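PDB 4LGV: glucose-6-phosphate 1-dehydrogenase from Mycobacterium avium, which probably catalyses the NADP-dependent oxidation of glucose 6-phosphate to 6-phosphogluconolactone, the entry step of the oxidative pentose phosphate pathway. Local coordinates for residues 221-229 against 470-478; 228-236 against 336-344. One frame throughout, in Å; residues are numbered along the deposited sequence.

Interaction 1 of 2, residues 221-229 against 470-478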
ATOM      1  N   SER A 221      -0.763  -5.484  -7.175  1.00 20.58           N
ATOM      2  CA  SER A 221      -1.910  -5.337  -8.051  1.00 20.58           C
ATOM      3  C   SER A 221      -1.881  -6.321  -9.206  1.00 20.64           C
ATOM      4  O   SER A 221      -2.925  -6.707  -9.693  1.00 20.87           O
ATOM      5  CB  SER A 221      -2.055  -3.872  -8.543  1.00 20.23           C
ATOM      6  OG  SER A 221      -2.421  -2.970  -7.492  1.00 20.58           O
ATOM      7  N   ILE A 222      -0.691  -6.650  -9.695  1.00 20.98           N
ATOM      8  CA  ILE A 222      -0.537  -7.402 -10.951  1.00 21.35           C
ATOM      9  C   ILE A 222      -0.328  -8.859 -10.603  1.00 22.17           C
ATOM     10  O   ILE A 222       0.541  -9.177  -9.789  1.00 22.17           O
ATOM     11  CB  ILE A 222       0.688  -6.950 -11.748  1.00 20.68           C
ATOM     12  CG1 ILE A 222       0.612  -5.483 -12.179  1.00 20.69           C
ATOM     13  CG2 ILE A 222       0.912  -7.821 -12.947  1.00 20.55           C
ATOM     14  CD1 ILE A 222      -0.649  -5.100 -12.877  1.00 21.15           C
ATOM     15  N   SER A 223      -1.134  -9.740 -11.200  1.00 23.29           N
ATOM     16  CA  SER A 223      -0.990 -11.194 -10.942  1.00 25.14           C
ATOM     17  C   SER A 223      -0.165 -11.929 -11.971  1.00 24.08           C
ATOM     18  O   SER A 223       0.482 -12.898 -11.639  1.00 24.72           O
ATOM     19  CB  SER A 223      -2.319 -11.927 -10.827  1.00 26.69           C
ATOM     20  OG  SER A 223      -2.957 -11.888 -12.081  1.00 29.18           O
ATOM     21  N   GLU A 224      -0.118 -11.422 -13.175  1.00 23.46           N
ATOM     22  CA  GLU A 224       0.472 -12.147 -14.265  1.00 24.60           C
ATOM     23  C   GLU A 224       0.742 -11.217 -15.440  1.00 23.62           C
ATOM     24  O   GLU A 224      -0.033 -10.289 -15.676  1.00 24.62           O
ATOM     25  CB  GLU A 224      -0.518 -13.237 -14.695  1.00 26.31           C
ATOM     26  CG  GLU A 224      -0.044 -14.196 -15.743  1.00 27.97           C
ATOM     27  CD  GLU A 224      -0.883 -15.481 -15.730  1.00 29.57           C
ATOM     28  OE1 GLU A 224      -1.066 -16.132 -16.812  1.00 32.77           O
ATOM     29  OE2 GLU A 224      -1.382 -15.826 -14.656  1.00 30.36           O
ATOM     30  N   ILE A 225       1.762 -11.541 -16.226  1.00 22.35           N
ATOM     31  CA  ILE A 225       2.096 -10.788 -17.423  1.00 21.90           C
ATOM     32  C   ILE A 225       2.210 -11.702 -18.637  1.00 22.96           C
ATOM     33  O   ILE A 225       2.824 -12.757 -18.539  1.00 23.37           O
ATOM     34  CB  ILE A 225       3.433 -10.049 -17.224  1.00 21.11           C
ATOM     35  CG1 ILE A 225       3.310  -9.064 -16.054  1.00 20.28           C
ATOM     36  CG2 ILE A 225       3.784  -9.278 -18.472  1.00 21.00           C
ATOM     37  CD1 ILE A 225       4.540  -8.318 -15.672  1.00 19.65           C
ATOM     38  N   HIS A 226       1.621 -11.299 -19.770  1.00 23.83           N
ATOM     39  CA  HIS A 226       1.765 -12.028 -21.045  1.00 25.59           C
ATOM     40  C   HIS A 226       2.353 -11.095 -22.091  1.00 26.36           C
ATOM     41  O   HIS A 226       1.851  -9.986 -22.300  1.00 26.37           O
ATOM     42  CB  HIS A 226       0.454 -12.502 -21.613  1.00 26.06           C
ATOM     43  CG  HIS A 226      -0.197 -13.589 -20.841  1.00 27.35           C
ATOM     44  ND1 HIS A 226      -1.399 -14.141 -21.226  1.00 29.06           N
ATOM     45  CD2 HIS A 226       0.136 -14.182 -19.674  1.00 28.37           C
ATOM     46  CE1 HIS A 226      -1.750 -15.079 -20.360  1.00 30.18           C
ATOM     47  NE2 HIS A 226      -0.846 -15.106 -19.395  1.00 30.15           N
ATOM     48  N   ILE A 227       3.432 -11.532 -22.706  1.00 26.80           N
ATOM     49  CA  ILE A 227       4.057 -10.790 -23.784  1.00 28.55           C
ATOM     50  C   ILE A 227       3.875 -11.555 -25.091  1.00 29.14           C
ATOM     51  O   ILE A 227       4.230 -12.731 -25.185  1.00 29.56           O
ATOM     52  CB  ILE A 227       5.542 -10.599 -23.500  1.00 29.52           C
ATOM     53  CG1 ILE A 227       5.679  -9.656 -22.301  1.00 30.84           C
ATOM     54  CG2 ILE A 227       6.224 -10.044 -24.727  1.00 29.80           C
ATOM     55  CD1 ILE A 227       7.111  -9.412 -21.843  1.00 33.76           C
ATOM     56  N   THR A 228       3.259 -10.915 -26.058  1.00 29.25           N
ATOM     57  CA  THR A 228       2.981 -11.539 -27.348  1.00 30.73           C
ATOM     58  C   THR A 228       3.662 -10.749 -28.428  1.00 30.79           C
ATOM     59  O   THR A 228       3.454  -9.540 -28.547  1.00 29.55           O
ATOM     60  CB  THR A 228       1.478 -11.561 -27.643  1.00 32.41           C
ATOM     61  OG1 THR A 228       0.799 -12.391 -26.693  1.00 33.26           O
ATOM     62  CG2 THR A 228       1.217 -12.100 -29.045  1.00 34.16           C
ATOM     63  N   MET A 229       4.490 -11.420 -29.219  1.00 31.59           N
ATOM     64  CA  MET A 229       5.017 -10.840 -30.431  1.00 31.95           C
ATOM     65  C   MET A 229       4.632 -11.703 -31.630  1.00 32.61           C
ATOM     66  O   MET A 229       5.182 -12.778 -31.837  1.00 31.48           O
ATOM     67  CB  MET A 229       6.521 -10.729 -30.406  1.00 34.07           C
ATOM     68  CG  MET A 229       6.970 -10.313 -31.805  1.00 37.06           C
ATOM     69  SD  MET A 229       8.689  -9.957 -31.850  1.00 43.60           S
ATOM     70  CE  MET A 229       8.770  -9.360 -33.526  1.00 40.58           C
ATOM     71  N   LEU A 470       1.042 -24.478 -21.494  1.00 56.21           N
ATOM     72  CA  LEU A 470       1.935 -23.651 -20.680  1.00 55.25           C
ATOM     73  C   LEU A 470       1.229 -22.811 -19.597  1.00 53.32           C
ATOM     74  O   LEU A 470       1.718 -22.690 -18.489  1.00 52.58           O
ATOM     75  CB  LEU A 470       2.667 -22.673 -21.606  1.00 53.32           C
ATOM     76  CG  LEU A 470       4.134 -22.426 -21.369  1.00 52.65           C
ATOM     77  CD1 LEU A 470       4.837 -23.753 -21.212  1.00 54.64           C
ATOM     78  CD2 LEU A 470       4.738 -21.623 -22.492  1.00 51.62           C
ATOM     79  N   VAL A 471       0.088 -22.241 -19.963  1.00 52.88           N
ATOM     80  CA  VAL A 471      -0.671 -21.358 -19.091  1.00 53.65           C
ATOM     81  C   VAL A 471      -1.874 -22.064 -18.416  1.00 56.85           C
ATOM     82  O   VAL A 471      -2.782 -21.404 -17.915  1.00 54.71           O
ATOM     83  CB  VAL A 471      -1.150 -20.107 -19.875  1.00 52.46           C
ATOM     84  CG1 VAL A 471       0.034 -19.373 -20.479  1.00 50.53           C
ATOM     85  CG2 VAL A 471      -2.147 -20.476 -20.972  1.00 53.49           C
ATOM     86  N   HIS A 472      -1.848 -23.400 -18.373  1.00 60.83           N
ATOM     87  CA  HIS A 472      -3.016 -24.185 -17.945  1.00 65.13           C
ATOM     88  C   HIS A 472      -3.623 -23.862 -16.577  1.00 63.07           C
ATOM     89  O   HIS A 472      -4.839 -23.682 -16.485  1.00 64.79           O
ATOM     90  CB  HIS A 472      -2.836 -25.733 -18.247  1.00 71.98           C
ATOM     91  CG  HIS A 472      -2.698 -26.599 -17.035  1.00 76.68           C
ATOM     92  ND1 HIS A 472      -3.741 -27.309 -16.464  1.00 81.19           N
ATOM     93  CD2 HIS A 472      -1.604 -26.889 -16.296  1.00 80.31           C
ATOM     94  CE1 HIS A 472      -3.288 -27.989 -15.423  1.00 83.78           C
ATOM     95  NE2 HIS A 472      -1.995 -27.750 -15.302  1.00 82.96           N
ATOM     96  N   GLY A 473      -2.823 -23.726 -15.531  1.00 60.99           N
ATOM     97  CA  GLY A 473      -3.343 -23.253 -14.229  1.00 59.82           C
ATOM     98  C   GLY A 473      -3.367 -21.727 -14.052  1.00 57.24           C
ATOM     99  O   GLY A 473      -3.604 -21.221 -12.949  1.00 57.41           O
ATOM    100  N   ARG A 474      -3.195 -20.979 -15.136  1.00 55.00           N
ATOM    101  CA  ARG A 474      -3.069 -19.495 -15.075  1.00 54.50           C
ATOM    102  C   ARG A 474      -4.092 -18.825 -15.979  1.00 52.05           C
ATOM    103  O   ARG A 474      -5.162 -19.374 -16.188  1.00 54.47           O
ATOM    104  CB  ARG A 474      -1.641 -19.126 -15.488  1.00 53.23           C
ATOM    105  CG  ARG A 474      -0.620 -19.651 -14.494  1.00 56.06           C
ATOM    106  CD  ARG A 474      -0.940 -18.820 -13.212  1.00 57.17           C
ATOM    107  NE  ARG A 474      -0.121 -19.014 -12.019  1.00 59.51           N
ATOM    108  CZ  ARG A 474      -0.087 -18.201 -10.954  1.00 62.15           C
ATOM    109  NH1 ARG A 474      -0.775 -17.043 -10.887  1.00 63.75           N
ATOM    110  NH2 ARG A 474       0.714 -18.528  -9.950  1.00 62.83           N
ATOM    111  N   HIS A 475      -3.800 -17.629 -16.481  1.00 49.32           N
ATOM    112  CA  HIS A 475      -4.726 -16.928 -17.390  1.00 47.07           C
ATOM    113  C   HIS A 475      -4.534 -17.404 -18.795  1.00 44.49           C
ATOM    114  O   HIS A 475      -3.409 -17.522 -19.250  1.00 42.01           O
ATOM    115  CB  HIS A 475      -4.495 -15.435 -17.327  1.00 46.70           C
ATOM    116  CG  HIS A 475      -4.962 -14.838 -16.048  1.00 48.22           C
ATOM    117  ND1 HIS A 475      -6.284 -14.515 -15.828  1.00 48.89           N
ATOM    118  CD2 HIS A 475      -4.300 -14.558 -14.899  1.00 48.18           C
ATOM    119  CE1 HIS A 475      -6.405 -14.029 -14.605  1.00 49.62           C
ATOM    120  NE2 HIS A 475      -5.217 -14.040 -14.024  1.00 48.44           N
ATOM    121  N   ALA A 476      -5.634 -17.687 -19.470  1.00 44.14           N
ATOM    122  CA  ALA A 476      -5.585 -18.048 -20.881  1.00 44.74           C
ATOM    123  C   ALA A 476      -4.957 -16.947 -21.724  1.00 42.65           C
ATOM    124  O   ALA A 476      -5.086 -15.764 -21.420  1.00 41.70           O
ATOM    125  CB  ALA A 476      -6.985 -18.365 -21.381  1.00 47.11           C
ATOM    126  N   TRP A 477      -4.234 -17.327 -22.769  1.00 41.56           N
ATOM    127  CA  TRP A 477      -3.797 -16.370 -23.769  1.00 40.50           C
ATOM    128  C   TRP A 477      -5.038 -15.659 -24.314  1.00 41.10           C
ATOM    129  O   TRP A 477      -5.983 -16.314 -24.720  1.00 43.18           O
ATOM    130  CB  TRP A 477      -3.102 -17.061 -24.911  1.00 40.78           C
ATOM    131  CG  TRP A 477      -1.771 -17.712 -24.564  1.00 40.28           C
ATOM    132  CD1 TRP A 477      -1.537 -19.035 -24.470  1.00 41.49           C
ATOM    133  CD2 TRP A 477      -0.516 -17.075 -24.347  1.00 38.59           C
ATOM    134  NE1 TRP A 477      -0.228 -19.272 -24.176  1.00 40.73           N
ATOM    135  CE2 TRP A 477       0.419 -18.082 -24.073  1.00 39.25           C
ATOM    136  CE3 TRP A 477      -0.107 -15.762 -24.295  1.00 37.14           C
ATOM    137  CZ2 TRP A 477       1.743 -17.820 -23.803  1.00 38.13           C
ATOM    138  CZ3 TRP A 477       1.218 -15.509 -24.034  1.00 36.47           C
ATOM    139  CH2 TRP A 477       2.127 -16.541 -23.825  1.00 36.58           C
ATOM    140  N   GLN A 478      -5.030 -14.331 -24.297  1.00 39.77           N
ATOM    141  CA  GLN A 478      -6.160 -13.529 -24.756  1.00 40.20           C
ATOM    142  C   GLN A 478      -5.928 -13.109 -26.213  1.00 40.44           C
ATOM    143  O   GLN A 478      -4.783 -13.120 -26.709  1.00 40.37           O
ATOM    144  CB  GLN A 478      -6.290 -12.238 -23.943  1.00 39.04           C
ATOM    145  CG  GLN A 478      -6.369 -12.406 -22.438  1.00 38.57           C
ATOM    146  CD  GLN A 478      -7.670 -13.029 -21.984  1.00 40.00           C
ATOM    147  OE1 GLN A 478      -8.716 -12.511 -22.279  1.00 40.83           O
ATOM    148  NE2 GLN A 478      -7.598 -14.172 -21.294  1.00 41.21           N
TER
HETATM  149  O   HOH W   1      -5.859 -12.038 -11.988  1.00 27.63           O
HETATM  150  O   HOH W   2      -2.766 -12.864 -23.548  1.00 34.12           O
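A classic beta bulge in strand 222-230, formed by Ser223 and Glu224 opposite Phe353, turns two consecutive side chains to the same side of the mixed sheet, where with His226 they meet His475 and Trp477 of the loop after helix 466-470. The carboxylate of Glu224 carries the polar side of the contact. Its CG lies anti to the backbone N (chi1 -175°), and the extended chain carries OE1 out to the loop backbone. His475 N donates to Glu224 OE1 over 3.1 Å, on the syn side of the carboxylate and with an angle of 151° at the hydrogen. From the anti side, His226 NE2 donates to Glu224 OE1 over 2.8 Å, so two bonds grip this oxygen and tie the His226 ring to the carboxylate two residues earlier. Glu224 OE2 sits at the edge of the His475 ring, 3.2 Å from His475 CD2. Glu224 OE2 is also 4.0 Å from Arg474 NH1, opposite charges too far apart for a salt bridge. One water lies 2.9 Å from both Ser223 OG and His475 NE2; another joins His226 ND1 to the backbone N of Gln478. With NE2 bound to Glu224 and ND1 to this second water, the rotation of the His226 ring is fixed. The six-membered ring of Trp477 crosses the His226 ring obliquely, their centroids 4.7 Å apart and planes inclined by 50°, while Trp477 NE1 hydrogen-bonds Ala467 O in helix 466-470. Phe353 of strand 347-354 stacks on His475 and meets His226 edge-to-face. On the other side of strand 222-230, strand 335-340 supplies Phe336, which touches Glu224, Val471 and Trp477, so the irregular loop lies across three neighbouring strands.

Interaction 2 of 2, residues 228-236 against 336-344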
ATOM      1  N   THR A 228       3.259 -10.915 -26.058  1.00 29.25           N
ATOM      2  CA  THR A 228       2.981 -11.539 -27.348  1.00 30.73           C
ATOM      3  C   THR A 228       3.662 -10.749 -28.428  1.00 30.79           C
ATOM      4  O   THR A 228       3.454  -9.540 -28.547  1.00 29.55           O
ATOM      5  CB  THR A 228       1.478 -11.561 -27.643  1.00 32.41           C
ATOM      6  OG1 THR A 228       0.799 -12.391 -26.693  1.00 33.26           O
ATOM      7  CG2 THR A 228       1.217 -12.100 -29.045  1.00 34.16           C
ATOM      8  N   MET A 229       4.490 -11.420 -29.219  1.00 31.59           N
ATOM      9  CA  MET A 229       5.017 -10.840 -30.431  1.00 31.95           C
ATOM     10  C   MET A 229       4.632 -11.703 -31.630  1.00 32.61           C
ATOM     11  O   MET A 229       5.182 -12.778 -31.837  1.00 31.48           O
ATOM     12  CB  MET A 229       6.521 -10.729 -30.406  1.00 34.07           C
ATOM     13  CG  MET A 229       6.970 -10.313 -31.805  1.00 37.06           C
ATOM     14  SD  MET A 229       8.689  -9.957 -31.850  1.00 43.60           S
ATOM     15  CE  MET A 229       8.770  -9.360 -33.526  1.00 40.58           C
ATOM     16  N   ALA A 230       3.713 -11.201 -32.442  1.00 32.12           N
ATOM     17  CA  ALA A 230       3.215 -11.939 -33.595  1.00 32.18           C
ATOM     18  C   ALA A 230       3.544 -11.231 -34.899  1.00 33.22           C
ATOM     19  O   ALA A 230       3.409  -9.997 -35.016  1.00 34.18           O
ATOM     20  CB  ALA A 230       1.723 -12.133 -33.462  1.00 31.77           C
ATOM     21  N   GLU A 231       4.016 -11.991 -35.865  1.00 34.04           N
ATOM     22  CA  GLU A 231       4.178 -11.477 -37.238  1.00 34.92           C
ATOM     23  C   GLU A 231       3.324 -12.363 -38.168  1.00 35.41           C
ATOM     24  O   GLU A 231       3.358 -13.569 -38.054  1.00 35.22           O
ATOM     25  CB  GLU A 231       5.661 -11.490 -37.642  1.00 34.07           C
ATOM     26  CG  GLU A 231       6.507 -10.521 -36.828  1.00 34.69           C
ATOM     27  CD  GLU A 231       7.990 -10.618 -37.106  1.00 35.94           C
ATOM     28  OE1 GLU A 231       8.543 -11.730 -37.099  1.00 39.02           O
ATOM     29  OE2 GLU A 231       8.606  -9.590 -37.379  1.00 35.65           O
ATOM     30  N   ASP A 232       2.565 -11.738 -39.053  1.00 37.67           N
ATOM     31  CA  ASP A 232       1.639 -12.445 -39.941  1.00 40.84           C
ATOM     32  C   ASP A 232       2.294 -12.751 -41.270  1.00 41.88           C
ATOM     33  O   ASP A 232       1.668 -12.636 -42.308  1.00 43.68           O
ATOM     34  CB  ASP A 232       0.324 -11.655 -40.148  1.00 42.32           C
ATOM     35  CG  ASP A 232       0.528 -10.235 -40.715  1.00 42.32           C
ATOM     36  OD1 ASP A 232       1.666  -9.734 -40.786  1.00 46.02           O
ATOM     37  OD2 ASP A 232      -0.477  -9.609 -41.102  1.00 42.85           O
ATOM     38  N   PHE A 233       3.582 -13.075 -41.238  1.00 41.16           N
ATOM     39  CA  PHE A 233       4.330 -13.420 -42.449  1.00 40.62           C
ATOM     40  C   PHE A 233       5.407 -14.430 -42.053  1.00 40.75           C
ATOM     41  O   PHE A 233       5.755 -14.567 -40.868  1.00 38.75           O
ATOM     42  CB  PHE A 233       4.942 -12.188 -43.137  1.00 38.16           C
ATOM     43  CG  PHE A 233       5.641 -11.223 -42.187  1.00 37.53           C
ATOM     44  CD1 PHE A 233       6.967 -11.423 -41.819  1.00 37.14           C
ATOM     45  CD2 PHE A 233       4.963 -10.123 -41.653  1.00 36.59           C
ATOM     46  CE1 PHE A 233       7.618 -10.562 -40.959  1.00 36.51           C
ATOM     47  CE2 PHE A 233       5.600  -9.256 -40.788  1.00 35.84           C
ATOM     48  CZ  PHE A 233       6.936  -9.466 -40.432  1.00 35.90           C
ATOM     49  N   GLY A 234       5.867 -15.175 -43.049  1.00 40.59           N
ATOM     50  CA  GLY A 234       6.908 -16.160 -42.875  1.00 41.83           C
ATOM     51  C   GLY A 234       8.247 -15.524 -43.194  1.00 43.88           C
ATOM     52  O   GLY A 234       8.415 -14.324 -43.103  1.00 41.99           O
ATOM     53  N   ILE A 235       9.210 -16.351 -43.539  1.00 49.94           N
ATOM     54  CA  ILE A 235      10.543 -15.908 -43.929  1.00 56.18           C
ATOM     55  C   ILE A 235      10.569 -15.682 -45.449  1.00 62.12           C
ATOM     56  O   ILE A 235      10.558 -16.633 -46.230  1.00 61.39           O
ATOM     57  CB  ILE A 235      11.567 -16.974 -43.493  1.00 59.99           C
ATOM     58  CG1 ILE A 235      11.576 -17.048 -41.967  1.00 61.52           C
ATOM     59  CG2 ILE A 235      12.973 -16.613 -43.890  1.00 60.31           C
ATOM     60  CD1 ILE A 235      10.781 -18.200 -41.436  1.00 63.38           C
ATOM     61  N   GLU A 236      10.584 -14.415 -45.862  1.00 72.67           N
ATOM     62  CA  GLU A 236      10.503 -14.043 -47.296  1.00 73.97           C
ATOM     63  C   GLU A 236      11.861 -14.204 -47.994  1.00 76.57           C
ATOM     64  O   GLU A 236      11.928 -14.611 -49.150  1.00 81.65           O
ATOM     65  CB  GLU A 236       9.978 -12.601 -47.480  1.00 73.57           C
ATOM     66  N   PHE A 336       4.696 -14.845 -19.022  1.00 29.42           N
ATOM     67  CA  PHE A 336       4.633 -15.712 -20.168  1.00 29.91           C
ATOM     68  C   PHE A 336       4.923 -14.899 -21.424  1.00 30.05           C
ATOM     69  O   PHE A 336       4.433 -13.783 -21.600  1.00 29.40           O
ATOM     70  CB  PHE A 336       3.249 -16.394 -20.278  1.00 30.68           C
ATOM     71  CG  PHE A 336       2.955 -17.366 -19.158  1.00 28.50           C
ATOM     72  CD1 PHE A 336       3.471 -18.636 -19.189  1.00 29.29           C
ATOM     73  CD2 PHE A 336       2.184 -17.003 -18.109  1.00 27.33           C
ATOM     74  CE1 PHE A 336       3.240 -19.539 -18.154  1.00 29.37           C
ATOM     75  CE2 PHE A 336       1.914 -17.883 -17.082  1.00 28.51           C
ATOM     76  CZ  PHE A 336       2.435 -19.167 -17.105  1.00 29.06           C
ATOM     77  N   LEU A 337       5.679 -15.511 -22.317  1.00 31.10           N
ATOM     78  CA  LEU A 337       6.093 -14.867 -23.527  1.00 31.38           C
ATOM     79  C   LEU A 337       5.877 -15.798 -24.723  1.00 33.42           C
ATOM     80  O   LEU A 337       6.159 -16.982 -24.623  1.00 33.61           O
ATOM     81  CB  LEU A 337       7.534 -14.522 -23.374  1.00 31.80           C
ATOM     82  CG  LEU A 337       8.172 -13.770 -24.498  1.00 32.22           C
ATOM     83  CD1 LEU A 337       9.322 -12.961 -23.903  1.00 31.41           C
ATOM     84  CD2 LEU A 337       8.640 -14.736 -25.578  1.00 34.45           C
ATOM     85  N   ARG A 338       5.331 -15.253 -25.817  1.00 31.85           N
ATOM     86  CA  ARG A 338       5.184 -15.986 -27.052  1.00 32.63           C
ATOM     87  C   ARG A 338       5.547 -15.093 -28.207  1.00 33.82           C
ATOM     88  O   ARG A 338       5.215 -13.894 -28.236  1.00 33.13           O
ATOM     89  CB  ARG A 338       3.788 -16.547 -27.230  1.00 32.36           C
ATOM     90  CG  ARG A 338       2.704 -15.518 -27.377  1.00 32.33           C
ATOM     91  CD  ARG A 338       1.338 -16.169 -27.539  1.00 31.62           C
ATOM     92  NE  ARG A 338       0.290 -15.146 -27.477  1.00 32.07           N
ATOM     93  CZ  ARG A 338      -0.985 -15.352 -27.746  1.00 32.90           C
ATOM     94  NH1 ARG A 338      -1.397 -16.556 -28.102  1.00 34.21           N
ATOM     95  NH2 ARG A 338      -1.859 -14.351 -27.685  1.00 32.34           N
ATOM     96  N   ALA A 339       6.316 -15.665 -29.124  1.00 34.27           N
ATOM     97  CA  ALA A 339       6.761 -14.956 -30.322  1.00 33.96           C
ATOM     98  C   ALA A 339       6.801 -15.926 -31.499  1.00 35.23           C
ATOM     99  O   ALA A 339       7.223 -17.063 -31.353  1.00 35.87           O
ATOM    100  CB  ALA A 339       8.117 -14.362 -30.090  1.00 32.21           C
ATOM    101  N   GLY A 340       6.366 -15.484 -32.669  1.00 37.17           N
ATOM    102  CA  GLY A 340       6.431 -16.348 -33.818  1.00 37.25           C
ATOM    103  C   GLY A 340       6.072 -15.795 -35.169  1.00 36.35           C
ATOM    104  O   GLY A 340       5.358 -14.811 -35.281  1.00 35.95           O
ATOM    105  N   LYS A 341       6.589 -16.475 -36.192  1.00 36.53           N
ATOM    106  CA  LYS A 341       6.301 -16.192 -37.601  1.00 36.76           C
ATOM    107  C   LYS A 341       5.008 -16.861 -38.039  1.00 36.75           C
ATOM    108  O   LYS A 341       4.597 -17.880 -37.489  1.00 36.20           O
ATOM    109  CB  LYS A 341       7.428 -16.724 -38.487  1.00 36.03           C
ATOM    110  CG  LYS A 341       8.789 -16.135 -38.161  1.00 35.54           C
ATOM    111  CD  LYS A 341       8.902 -14.685 -38.635  1.00 35.02           C
ATOM    112  CE  LYS A 341      10.311 -14.185 -38.446  1.00 34.75           C
ATOM    113  NZ  LYS A 341      10.439 -12.765 -38.807  1.00 35.45           N
ATOM    114  N   ALA A 342       4.385 -16.272 -39.045  1.00 38.65           N
ATOM    115  CA  ALA A 342       3.182 -16.822 -39.659  1.00 41.76           C
ATOM    116  C   ALA A 342       2.058 -17.005 -38.628  1.00 44.16           C
ATOM    117  O   ALA A 342       1.367 -18.036 -38.597  1.00 47.46           O
ATOM    118  CB  ALA A 342       3.491 -18.137 -40.377  1.00 40.81           C
ATOM    119  N   LEU A 343       1.861 -15.986 -37.804  1.00 40.75           N
ATOM    120  CA  LEU A 343       0.747 -15.970 -36.866  1.00 40.66           C
ATOM    121  C   LEU A 343      -0.359 -15.128 -37.495  1.00 41.26           C
ATOM    122  O   LEU A 343      -0.138 -14.519 -38.539  1.00 40.97           O
ATOM    123  CB  LEU A 343       1.233 -15.429 -35.512  1.00 39.07           C
ATOM    124  CG  LEU A 343       2.217 -16.348 -34.787  1.00 40.42           C
ATOM    125  CD1 LEU A 343       2.425 -15.910 -33.338  1.00 39.51           C
ATOM    126  CD2 LEU A 343       1.802 -17.819 -34.796  1.00 42.02           C
ATOM    127  N   PRO A 344      -1.531 -15.035 -36.846  1.00 41.17           N
ATOM    128  CA  PRO A 344      -2.649 -14.384 -37.518  1.00 43.00           C
ATOM    129  C   PRO A 344      -2.550 -12.886 -37.737  1.00 43.76           C
ATOM    130  O   PRO A 344      -3.236 -12.359 -38.616  1.00 44.60           O
ATOM    131  CB  PRO A 344      -3.839 -14.676 -36.600  1.00 42.84           C
ATOM    132  CG  PRO A 344      -3.428 -15.872 -35.822  1.00 44.37           C
ATOM    133  CD  PRO A 344      -1.954 -15.667 -35.590  1.00 43.38           C
TER
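Strands 228-230 and 336-340 run parallel, their directions 5° apart and their axes 4.7 Å from each other, with Met229 beside Ala339 near the middle of the nine-stranded mixed sheet of the C-terminal domain, where they form one of two parallel pairs in an otherwise antiparallel order. The parallel ladder alternates between them: Met229 N donates to Arg338 O, Gly340 N to Met229 O, and Glu231 N to Gly340 O. Beyond the last bridge the two chains stay together as irregular loops. Leu343 N reaches Glu231 O over 2.9 Å, and Ala342 N reaches Phe233 O from well above the carbonyl plane; Ala342 has a left-handed backbone conformation, which helps turn the chain back to Glu231. On the face bearing Thr228 and Ala230, the guanidinium of Arg338 lies alongside Thr228. Arg338 NE donates almost straight to Thr228 OG1, 2.9 Å away and in the guanidinium plane, and NH2 adds a weak bond to the same oxygen while also making a weak one to Gln478 O. Further along, Ala230 CB packs 3.8 Å from Leu343 CD1. The opposite face has Met229 CB against Ala339 CB at 4.0 Å, and helix 246-264 covers both residues through Val251 and Leu256. Past the strand ends, Glu231 and Lys341 lie side by side and point the same way. Lys341 bends at chi2 (-73°), which brings its chain along the glutamate, with CD as well as CE close to OE1. The ring of Phe233 receives Glu231 CB over one face, near the rim, beside the root of the glutamate side chain. Lys341 NZ completes a salt bridge, approaching Glu231 OE1 to 2.8 Å on the syn side, 29° out of the carboxylate plane.

How the interactions relate
From the N terminus, strand 222-230 comes first and serves both contacts, most of its length in interaction 1 and its end in interaction 2, with Thr228 and Met229 common to the two. Interaction 2 closes the shorter loop, bringing the chain back at 336-344 after helices 239-243, 246-264 and 273-284 and strands 295-300 and 318-323. Interaction 1 closes a much longer one, which contains the first and ends with 470-478 near the C terminus. Their centres are about 17 Å apart, yet they touch: Ile227 probably bonds through its backbone to Phe336 and Arg338, and Trp477 packs on Arg338. Interaction 2 pairs two adjacent central strands, and interaction 1 lays the loop after helix 466-470 across the same sheet.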